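Local atomic coordinates of putative pyridoxamine 5-phosphate-dependent dehydrase, Wbdk (Escherichia coli, PDB entry 2GMS), a protein that catalyses removal of the C3'-hydroxyl group from GDP-4-keto-6-deoxy-D-mannose, a coenzyme B6-dependent step in making the O-antigen sugar L-colitose. Residues Ser189-Thr194 with Glu300-Gly305; Glu160-Ser165 with Gly182-Phe187; Ser273-Asn278 with Asn373-Leu378. All coordinates share one frame; numbering follows the deposited sequence.

Contact 1: Ser189-Thr194 with Glu300-Gly305; sequences SHHIAT and ESSWFG. With P0P ([4-(dihydroxymethyl)-5-hydroxy-6-methylpyridin-3-yl]methyl dihydrogen phosphate), chain D.
H191 and F304 mark the nearest backbone approach of two loops that share no regular pairing: their CA atoms are 7.2 Å apart, one in 189-194 after strand 181-185, the other in 300-305 leading into strand 305-310. Side chains and a water bridge that separation. The water donates to S189 O at 2.7 Å and, weakly, to F304 O, while resting above one face of the F304 ring, toward its rim. H191 spans the gap with its NE2, which donates to S302 O over 3.0 Å at an almost straight 170°. The oxygen lies in the imidazole plane, yet the donor stands above the carbonyl plane and off its lone pairs. S302 OG, hydrogen-bonded to M166 O, lies 3.2 Å from H191 NE2.

In the aspartate aminotransferase fold, this loop normally carries the lysine that forms the internal Schiff base with the cofactor; here H190 stands in the active site, probably as proton donor and acceptor. F304 turns its edge to the H190 face in a T-shaped pair, with planes 64° apart and CE1 4.0 Å from H190 ND1. This ring arrives there because its CG is anti to the backbone N (chi1 -179°), carrying it out toward both histidines; H191 CE1 meets its edge 3.7 Å from F304 CD1. A hydrogen bond from H190 ND1 to C163 O fixes how the H190 imidazole is rotated. CE1, next to ND1 on the ring, then points in the ring plane at the hydrated aldehyde group, 3.2 Å from O4A of the cofactor.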
loop_
_atom_site.group_PDB
_atom_site.type_symbol
_atom_site.label_atom_id
_atom_site.label_comp_id
_atom_site.label_asym_id
_atom_site.label_seq_id
_atom_site.Cartn_x
_atom_site.Cartn_y
_atom_site.Cartn_z
ATOM N N SER A 189 12.417 8.142 11.492
ATOM C CA SER A 189 13.307 7.596 12.488
ATOM C C SER A 189 14.030 6.318 12.142
ATOM O O SER A 189 14.468 5.601 13.019
ATOM C CB SER A 189 12.715 7.550 13.880
ATOM O OG SER A 189 13.651 8.200 14.717
ATOM N N HIS A 190 14.172 6.013 10.874
ATOM C CA HIS A 190 14.930 4.843 10.535
ATOM C C HIS A 190 16.319 5.346 10.217
ATOM O O HIS A 190 16.568 6.506 10.493
ATOM C CB HIS A 190 14.267 4.129 9.351
ATOM C CG HIS A 190 13.178 3.307 9.923
ATOM N ND1 HIS A 190 13.171 1.913 9.837
ATOM C CD2 HIS A 190 12.102 3.708 10.668
ATOM C CE1 HIS A 190 12.081 1.510 10.489
ATOM N NE2 HIS A 190 11.414 2.563 11.003
ATOM N N HIS A 191 17.204 4.535 9.650
ATOM C CA HIS A 191 18.544 5.013 9.297
ATOM C C HIS A 191 18.489 6.260 8.401
ATOM O O HIS A 191 19.238 7.231 8.557
ATOM C CB HIS A 191 19.416 3.879 8.733
ATOM C CG HIS A 191 19.798 2.937 9.839
ATOM N ND1 HIS A 191 18.950 1.904 10.254
ATOM C CD2 HIS A 191 20.925 2.908 10.614
ATOM C CE1 HIS A 191 19.578 1.285 11.255
ATOM N NE2 HIS A 191 20.755 1.862 11.492
ATOM N N ILE A 192 17.555 6.214 7.442
ATOM C CA ILE A 192 17.202 7.304 6.525
ATOM C C ILE A 192 15.678 7.457 6.590
ATOM O O ILE A 192 14.957 6.511 6.958
ATOM C CB ILE A 192 17.706 7.176 5.090
ATOM C CG1 ILE A 192 17.038 6.023 4.347
ATOM C CG2 ILE A 192 19.208 6.995 5.095
ATOM C CD1 ILE A 192 17.238 6.031 2.829
ATOM N N ALA A 193 15.148 8.630 6.277
ATOM C CA ALA A 193 13.709 8.847 6.371
ATOM C C ALA A 193 13.172 9.672 5.224
ATOM O O ALA A 193 13.696 10.746 4.922
ATOM C CB ALA A 193 13.414 9.550 7.701
ATOM N N THR A 194 12.102 9.178 4.615
ATOM C CA THR A 194 11.488 9.869 3.485
ATOM C C THR A 194 10.001 10.102 3.682
ATOM O O THR A 194 9.236 10.139 2.712
ATOM C CB THR A 194 11.714 9.024 2.218
ATOM O OG1 THR A 194 11.129 7.744 2.379
ATOM C CG2 THR A 194 13.213 8.827 1.986
ATOM N N GLU A 300 29.202 -6.136 11.756
ATOM C CA GLU A 300 29.160 -4.729 12.093
ATOM C C GLU A 300 27.729 -4.258 12.095
ATOM O O GLU A 300 27.147 -4.022 11.034
ATOM C CB GLU A 300 29.910 -3.896 11.068
ATOM C CG GLU A 300 31.379 -4.297 11.014
ATOM C CD GLU A 300 32.149 -3.258 10.252
ATOM O OE1 GLU A 300 31.690 -2.639 9.302
ATOM O OE2 GLU A 300 33.361 -3.099 10.717
ATOM N N SER A 301 27.167 -4.157 13.284
ATOM C CA SER A 301 25.799 -3.727 13.400
ATOM C C SER A 301 25.659 -2.251 13.047
ATOM O O SER A 301 26.594 -1.460 13.171
ATOM C CB SER A 301 25.355 -3.955 14.835
ATOM O OG SER A 301 24.165 -3.218 15.121
ATOM N N SER A 302 24.467 -1.884 12.619
ATOM C CA SER A 302 24.139 -0.509 12.310
ATOM C C SER A 302 23.409 0.163 13.505
ATOM O O SER A 302 22.905 1.281 13.431
ATOM C CB SER A 302 23.473 -0.338 10.942
ATOM O OG SER A 302 22.177 -0.912 10.921
ATOM N N TRP A 303 23.356 -0.543 14.640
ATOM C CA TRP A 303 22.795 -0.027 15.890
ATOM C C TRP A 303 21.590 0.904 15.760
ATOM O O TRP A 303 21.650 2.105 16.013
ATOM C CB TRP A 303 23.913 0.650 16.723
ATOM C CG TRP A 303 25.055 -0.289 17.012
ATOM C CD1 TRP A 303 26.239 -0.403 16.328
ATOM C CD2 TRP A 303 25.102 -1.259 18.072
ATOM N NE1 TRP A 303 27.028 -1.371 16.878
ATOM C CE2 TRP A 303 26.352 -1.923 17.961
ATOM C CE3 TRP A 303 24.186 -1.638 19.073
ATOM C CZ2 TRP A 303 26.708 -2.949 18.848
ATOM C CZ3 TRP A 303 24.552 -2.650 19.939
ATOM C CH2 TRP A 303 25.799 -3.291 19.831
ATOM N N PHE A 304 20.479 0.316 15.388
ATOM C CA PHE A 304 19.250 1.035 15.241
ATOM C C PHE A 304 18.893 1.659 16.575
ATOM O O PHE A 304 18.454 2.795 16.663
ATOM C CB PHE A 304 18.192 0.010 14.837
ATOM C CG PHE A 304 16.842 0.622 14.615
ATOM C CD1 PHE A 304 16.560 1.262 13.413
ATOM C CD2 PHE A 304 15.847 0.563 15.588
ATOM C CE1 PHE A 304 15.306 1.818 13.174
ATOM C CE2 PHE A 304 14.594 1.139 15.375
ATOM C CZ PHE A 304 14.323 1.753 14.156
ATOM N N GLY A 305 19.101 0.909 17.639
ATOM C CA GLY A 305 18.818 1.400 18.972
ATOM C C GLY A 305 19.526 0.492 19.969
ATOM O O GLY A 305 20.211 -0.461 19.561
HETATM O O3 P0P D . 10.932 -3.009 12.101
HETATM N N1 P0P D . 9.735 -4.963 9.384
HETATM C C2 P0P D . 10.398 -4.633 10.475
HETATM C C2A P0P D . 11.318 -5.620 11.150
HETATM C C3 P0P D . 10.256 -3.378 11.000
HETATM C C4 P0P D . 9.411 -2.470 10.366
HETATM C C4A P0P D . 9.297 -1.073 10.932
HETATM O O4A P0P D . 10.382 -0.829 11.791
HETATM O O4B P0P D . 8.106 -0.917 11.642
HETATM C C5 P0P D . 8.641 -2.850 9.242
HETATM C C6 P0P D . 8.901 -4.112 8.770
HETATM C C5A P0P D . 7.932 -1.841 8.662
HETATM O O4P P0P D . 8.379 -0.826 7.884
HETATM P P P0P D . 7.299 0.339 7.698
HETATM O O1P P0P D . 7.058 0.902 9.044
HETATM O O2P P0P D . 8.033 1.428 6.762
HETATM O O3P P0P D . 5.927 -0.161 7.021
HETATM O O HOH W 1 16.519 4.723 14.620
#

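Contact 2: Glu160-Ser165 with Gly182-Phe187; sequences EDNCES and GTFSSF. With P0P ([4-(dihydroxymethyl)-5-hydroxy-6-methylpyridin-3-yl]methyl dihydrogen phosphate), chain D.
T183 N donates to E160 O over 2.8 Å, joining strands 157-161 and 181-185 in parallel; G182 CA adds a CA-H...O contact to the same oxygen. One step on, N162 N meets T183 O at 2.6 Å in a weak, bent bond. D161 serves both chain and cofactor: its OD1 accepts from C163 N in an Asx turn, while OD2, held by T93 and N62, lies 2.8 Å from the cofactor's N1. E164 OE2 accepts from the cofactor hydroxyl O3 at 2.6 Å, and S185 OG donates to phosphate oxygen O2P at 2.8 Å.

Outside these bonds, N162 sits beside F184 with CB over the ring centre and its amide nearly perpendicular to the ring (88°), ND2 being 3.2 Å from F184 CE2 and OD1 hydrogen-bonded to N136 ND2. C163 fills the junction of strand and cofactor: SG, placed anti to its carbonyl carbon (chi1 -67°), lies against F184 C, and CB is 3.6 Å from N1.

D161 thus presents a carboxylate to the pyridine nitrogen, as in other enzymes of this fold, and would probably favour a protonated N1, consistent with the ring acting as an electron sink.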
loop_
_atom_site.group_PDB
_atom_site.type_symbol
_atom_site.label_atom_id
_atom_site.label_comp_id
_atom_site.label_asym_id
_atom_site.label_seq_id
_atom_site.Cartn_x
_atom_site.Cartn_y
_atom_site.Cartn_z
ATOM N N GLU A 160 15.310 -11.753 3.553
ATOM C CA GLU A 160 15.671 -10.830 4.611
ATOM C C GLU A 160 14.737 -9.647 4.787
ATOM O O GLU A 160 14.448 -8.904 3.853
ATOM C CB GLU A 160 17.054 -10.181 4.399
ATOM C CG GLU A 160 18.282 -11.087 4.549
ATOM C CD GLU A 160 19.534 -10.305 4.307
ATOM O OE1 GLU A 160 20.014 -9.575 5.167
ATOM O OE2 GLU A 160 20.013 -10.438 3.092
ATOM N N ASP A 161 14.309 -9.450 6.026
ATOM C CA ASP A 161 13.571 -8.259 6.369
ATOM C C ASP A 161 14.686 -7.414 7.008
ATOM O O ASP A 161 15.136 -7.707 8.124
ATOM C CB ASP A 161 12.413 -8.494 7.358
ATOM C CG ASP A 161 11.773 -7.216 7.832
ATOM O OD1 ASP A 161 12.368 -6.136 7.848
ATOM O OD2 ASP A 161 10.517 -7.370 8.234
ATOM N N ASN A 162 15.178 -6.412 6.264
ATOM C CA ASN A 162 16.261 -5.548 6.724
ATOM C C ASN A 162 15.774 -4.141 7.092
ATOM O O ASN A 162 16.545 -3.171 7.033
ATOM C CB ASN A 162 17.379 -5.437 5.656
ATOM C CG ASN A 162 18.713 -5.052 6.270
ATOM O OD1 ASN A 162 19.085 -5.633 7.288
ATOM N ND2 ASN A 162 19.421 -4.084 5.675
ATOM N N CYS A 163 14.501 -4.064 7.484
ATOM C CA CYS A 163 13.864 -2.814 7.861
ATOM C C CYS A 163 14.486 -2.073 9.039
ATOM O O CYS A 163 14.232 -0.892 9.200
ATOM C CB CYS A 163 12.332 -2.919 7.983
ATOM S SG CYS A 163 11.617 -3.214 6.348
ATOM N N GLU A 164 15.301 -2.735 9.867
ATOM C CA GLU A 164 15.957 -2.099 11.017
ATOM C C GLU A 164 17.473 -2.062 10.915
ATOM O O GLU A 164 18.143 -1.478 11.775
ATOM C CB GLU A 164 15.650 -2.841 12.334
ATOM C CG GLU A 164 14.144 -2.782 12.696
ATOM C CD GLU A 164 13.782 -3.650 13.882
ATOM O OE1 GLU A 164 14.609 -4.277 14.528
ATOM O OE2 GLU A 164 12.492 -3.672 14.129
ATOM N N SER A 165 18.013 -2.713 9.885
ATOM C CA SER A 165 19.445 -2.808 9.781
ATOM C C SER A 165 20.111 -2.246 8.536
ATOM O O SER A 165 21.183 -2.692 8.105
ATOM C CB SER A 165 19.920 -4.198 10.179
ATOM O OG SER A 165 19.312 -4.594 11.406
ATOM N N GLY A 182 15.769 -8.644 -0.227
ATOM C CA GLY A 182 15.954 -8.000 1.048
ATOM C C GLY A 182 15.033 -6.774 1.146
ATOM O O GLY A 182 14.892 -6.024 0.164
ATOM N N THR A 183 14.408 -6.532 2.313
ATOM C CA THR A 183 13.561 -5.342 2.430
ATOM C C THR A 183 14.167 -4.295 3.374
ATOM O O THR A 183 14.892 -4.646 4.313
ATOM C CB THR A 183 12.097 -5.636 2.806
ATOM O OG1 THR A 183 12.143 -6.237 4.069
ATOM C CG2 THR A 183 11.415 -6.558 1.781
ATOM N N PHE A 184 13.834 -3.028 3.109
ATOM C CA PHE A 184 14.280 -1.864 3.863
ATOM C C PHE A 184 13.117 -0.898 4.091
ATOM O O PHE A 184 12.119 -0.896 3.359
ATOM C CB PHE A 184 15.384 -1.064 3.127
ATOM C CG PHE A 184 16.644 -1.831 2.802
ATOM C CD1 PHE A 184 16.655 -2.821 1.816
ATOM C CD2 PHE A 184 17.842 -1.532 3.453
ATOM C CE1 PHE A 184 17.811 -3.544 1.509
ATOM C CE2 PHE A 184 19.019 -2.223 3.153
ATOM C CZ PHE A 184 18.992 -3.226 2.180
ATOM N N SER A 185 13.280 -0.062 5.114
ATOM C CA SER A 185 12.271 0.919 5.460
ATOM C C SER A 185 12.925 2.279 5.610
ATOM O O SER A 185 14.015 2.391 6.173
ATOM C CB SER A 185 11.542 0.523 6.743
ATOM O OG SER A 185 10.794 1.620 7.270
ATOM N N SER A 186 12.243 3.289 5.075
ATOM C CA SER A 186 12.679 4.666 5.173
ATOM C C SER A 186 11.625 5.502 5.887
ATOM O O SER A 186 11.415 6.689 5.649
ATOM C CB SER A 186 13.132 5.272 3.868
ATOM O OG SER A 186 12.025 5.376 2.998
ATOM N N PHE A 187 10.930 4.839 6.791
ATOM C CA PHE A 187 9.933 5.542 7.559
ATOM C C PHE A 187 10.656 6.446 8.568
ATOM O O PHE A 187 11.849 6.265 8.844
ATOM C CB PHE A 187 9.081 4.524 8.339
ATOM C CG PHE A 187 8.049 5.187 9.221
ATOM C CD1 PHE A 187 6.976 5.870 8.655
ATOM C CD2 PHE A 187 8.130 5.129 10.614
ATOM C CE1 PHE A 187 6.008 6.477 9.456
ATOM C CE2 PHE A 187 7.170 5.729 11.432
ATOM C CZ PHE A 187 6.109 6.420 10.848
HETATM O O3 P0P D . 10.932 -3.009 12.101
HETATM N N1 P0P D . 9.735 -4.963 9.384
HETATM C C2 P0P D . 10.398 -4.633 10.475
HETATM C C2A P0P D . 11.318 -5.620 11.150
HETATM C C3 P0P D . 10.256 -3.378 11.000
HETATM C C4 P0P D . 9.411 -2.470 10.366
HETATM C C4A P0P D . 9.297 -1.073 10.932
HETATM O O4A P0P D . 10.382 -0.829 11.791
HETATM O O4B P0P D . 8.106 -0.917 11.642
HETATM C C5 P0P D . 8.641 -2.850 9.242
HETATM C C6 P0P D . 8.901 -4.112 8.770
HETATM C C5A P0P D . 7.932 -1.841 8.662
HETATM O O4P P0P D . 8.379 -0.826 7.884
HETATM P P P0P D . 7.299 0.339 7.698
HETATM O O1P P0P D . 7.058 0.902 9.044
HETATM O O2P P0P D . 8.033 1.428 6.762
HETATM O O3P P0P D . 5.927 -0.161 7.021
#

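Contact 3: Ser273-Asn278 with Asn373-Leu378; sequences SVRRKN and NHQIEL. With MG (magnesium ion), chain C.
R275 spreads its guanidinium beneath H374, whose CA lies over the centre of one face, 4.2 Å above the plane, where loop 373-378 passes helix 255-286. The N373 amide is turned 72° from this guanidinium, and the N278 amide 58° from that of N373, so N373 is inclined to both neighbours. At the edge of the H374 ring, in its plane, lies CD2 of L378 from the same loop.

The two asparagines make the hydrogen bonds that join the segments. N373 ND2 donates to R275 O over 3.0 Å, the oxygen lying practically in the amide plane, and is hydrogen-bonded to W303 O as well. N278 uses both ends of its amide, brought to the loop by a CG anti to the carbonyl carbon (chi1 -79°). Its ND2 donates to N373 OD1 at 3.0 Å, in that carbonyl's plane, and to I376 O at 3.0 Å, almost straight; its OD1 accepts from L378 N at 2.9 Å. Beside them V274 pushes CG1 against the peptide after Q375, 3.4 Å from Q375 C.

L378 is the N-cap of helix 379-388, so N278 ties the start of this last helix to the long one. Just before it, E377 OE1 accepts from F379 N, while OE2 binds a magnesium ion at 2.1 Å. R275 NH1 bonds W303 O, and a water links R275 NH2, weakly, to N373 O. The chemistry implies that this loop is fixed to the helix mainly by amide hydrogen bonds: N278 ND2 gives two and OD1 takes one, and neutral carbonyl oxygens probably spread the arginine's charge.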
loop_
_atom_site.group_PDB
_atom_site.type_symbol
_atom_site.label_atom_id
_atom_site.label_comp_id
_atom_site.label_asym_id
_atom_site.label_seq_id
_atom_site.Cartn_x
_atom_site.Cartn_y
_atom_site.Cartn_z
ATOM N N SER A 273 28.325 6.038 10.782
ATOM C CA SER A 273 29.525 6.257 11.532
ATOM C C SER A 273 29.200 6.841 12.910
ATOM O O SER A 273 29.745 6.389 13.909
ATOM C CB SER A 273 30.486 7.132 10.742
ATOM O OG SER A 273 31.605 7.430 11.542
ATOM N N VAL A 274 28.312 7.830 12.975
ATOM C CA VAL A 274 27.976 8.419 14.244
ATOM C C VAL A 274 27.299 7.417 15.193
ATOM O O VAL A 274 27.605 7.356 16.386
ATOM C CB VAL A 274 27.187 9.712 14.076
ATOM C CG1 VAL A 274 26.576 10.169 15.402
ATOM C CG2 VAL A 274 28.120 10.801 13.584
ATOM N N ARG A 275 26.367 6.631 14.645
ATOM C CA ARG A 275 25.645 5.591 15.406
ATOM C C ARG A 275 26.593 4.530 15.982
ATOM O O ARG A 275 26.404 4.039 17.096
ATOM C CB ARG A 275 24.589 4.847 14.587
ATOM C CG ARG A 275 23.339 5.660 14.277
ATOM C CD ARG A 275 22.428 4.966 13.264
ATOM N NE ARG A 275 21.138 5.642 13.072
ATOM C CZ ARG A 275 20.082 5.346 13.801
ATOM N NH1 ARG A 275 20.147 4.396 14.745
ATOM N NH2 ARG A 275 18.948 6.000 13.544
ATOM N N ARG A 276 27.622 4.184 15.203
ATOM C CA ARG A 276 28.603 3.199 15.629
ATOM C C ARG A 276 29.524 3.761 16.719
ATOM O O ARG A 276 29.973 3.042 17.607
ATOM C CB ARG A 276 29.337 2.582 14.443
ATOM C CG ARG A 276 28.388 1.696 13.625
ATOM C CD ARG A 276 29.067 0.820 12.577
ATOM N NE ARG A 276 30.292 0.157 13.058
ATOM C CZ ARG A 276 30.378 -1.027 13.691
ATOM N NH1 ARG A 276 29.325 -1.786 13.997
ATOM N NH2 ARG A 276 31.581 -1.470 14.048
ATOM N N LYS A 277 29.775 5.070 16.650
ATOM C CA LYS A 277 30.605 5.705 17.620
ATOM C C LYS A 277 29.824 5.862 18.919
ATOM O O LYS A 277 30.366 5.758 20.017
ATOM C CB LYS A 277 31.230 6.966 17.082
ATOM C CG LYS A 277 32.357 6.724 16.068
ATOM C CD LYS A 277 32.881 8.081 15.613
ATOM C CE LYS A 277 33.742 8.078 14.372
ATOM N NZ LYS A 277 35.038 7.453 14.606
ATOM N N ASN A 278 28.513 6.019 18.800
ATOM C CA ASN A 278 27.690 6.085 19.997
ATOM C C ASN A 278 27.669 4.706 20.644
ATOM O O ASN A 278 27.761 4.545 21.860
ATOM C CB ASN A 278 26.232 6.469 19.688
ATOM C CG ASN A 278 26.007 7.952 19.450
ATOM O OD1 ASN A 278 26.780 8.823 19.893
ATOM N ND2 ASN A 278 24.946 8.256 18.713
ATOM N N ASN A 373 19.059 5.289 19.569
ATOM C CA ASN A 373 20.385 5.574 19.022
ATOM C C ASN A 373 20.057 6.517 17.879
ATOM O O ASN A 373 18.995 6.371 17.289
ATOM C CB ASN A 373 21.279 4.369 18.611
ATOM C CG ASN A 373 22.724 4.768 18.365
ATOM O OD1 ASN A 373 23.147 5.839 18.828
ATOM N ND2 ASN A 373 23.481 3.915 17.653
ATOM N N HIS A 374 20.895 7.515 17.642
ATOM C CA HIS A 374 20.633 8.506 16.621
ATOM C C HIS A 374 21.897 8.818 15.860
ATOM O O HIS A 374 22.973 8.473 16.311
ATOM C CB HIS A 374 20.127 9.838 17.243
ATOM C CG HIS A 374 19.095 9.701 18.310
ATOM N ND1 HIS A 374 17.853 9.156 18.045
ATOM C CD2 HIS A 374 19.131 10.033 19.626
ATOM C CE1 HIS A 374 17.180 9.125 19.188
ATOM N NE2 HIS A 374 17.913 9.652 20.157
ATOM N N GLN A 375 21.742 9.542 14.753
ATOM C CA GLN A 375 22.837 9.961 13.894
ATOM C C GLN A 375 23.546 11.221 14.399
ATOM O O GLN A 375 24.251 11.904 13.652
ATOM C CB GLN A 375 22.349 10.159 12.446
ATOM C CG GLN A 375 21.498 11.415 12.285
ATOM C CD GLN A 375 20.178 11.250 12.975
ATOM O OE1 GLN A 375 19.672 10.124 13.121
ATOM N NE2 GLN A 375 19.620 12.384 13.382
ATOM N N ILE A 376 23.370 11.499 15.691
ATOM C CA ILE A 376 23.943 12.632 16.420
ATOM C C ILE A 376 24.665 12.090 17.654
ATOM O O ILE A 376 24.199 11.144 18.271
ATOM C CB ILE A 376 22.722 13.458 16.839
ATOM C CG1 ILE A 376 22.488 14.657 15.952
ATOM C CG2 ILE A 376 22.550 13.741 18.331
ATOM C CD1 ILE A 376 21.009 14.843 15.628
ATOM N N GLU A 377 25.802 12.646 18.048
ATOM C CA GLU A 377 26.495 12.100 19.208
ATOM C C GLU A 377 25.632 12.173 20.454
ATOM O O GLU A 377 24.926 13.161 20.678
ATOM C CB GLU A 377 27.894 12.666 19.409
ATOM C CG GLU A 377 27.883 14.146 19.865
ATOM C CD GLU A 377 27.753 14.346 21.360
ATOM O OE1 GLU A 377 27.854 13.455 22.210
ATOM O OE2 GLU A 377 27.486 15.602 21.632
ATOM N N LEU A 378 25.693 11.113 21.241
ATOM C CA LEU A 378 24.879 10.993 22.435
ATOM C C LEU A 378 25.734 10.775 23.674
ATOM O O LEU A 378 25.286 10.160 24.641
ATOM C CB LEU A 378 23.899 9.780 22.275
ATOM C CG LEU A 378 22.758 9.961 21.269
ATOM C CD1 LEU A 378 22.043 8.642 21.010
ATOM C CD2 LEU A 378 21.753 10.934 21.862
HETATM MG MG MG C . 26.579 16.370 23.390
HETATM O O HOH W 2 16.486 7.022 15.526
#

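The three contacts run outward from the cofactor. Contacts 1 and 2, with centres 9 Å apart, both touch it: contact 2 holds the pyridine ring and phosphate, contact 1 brings in H190, and T194 OG1 lies 2.6 Å from S186 OG, probably a hydrogen bond between them. N250 of the second subunit also bonds the cofactor, so the site is shared across the dimer. Contact 3, centred 10 Å from contact 1, reaches it through arginines: R275 NH1 lies 3.0 Å from F304 O and R276 NH1 2.9 Å from S301 O. Contacts 2 and 3 do not touch, their nearest atoms being about 7 Å apart, and R275's side chain stays about 11 Å from the cofactor.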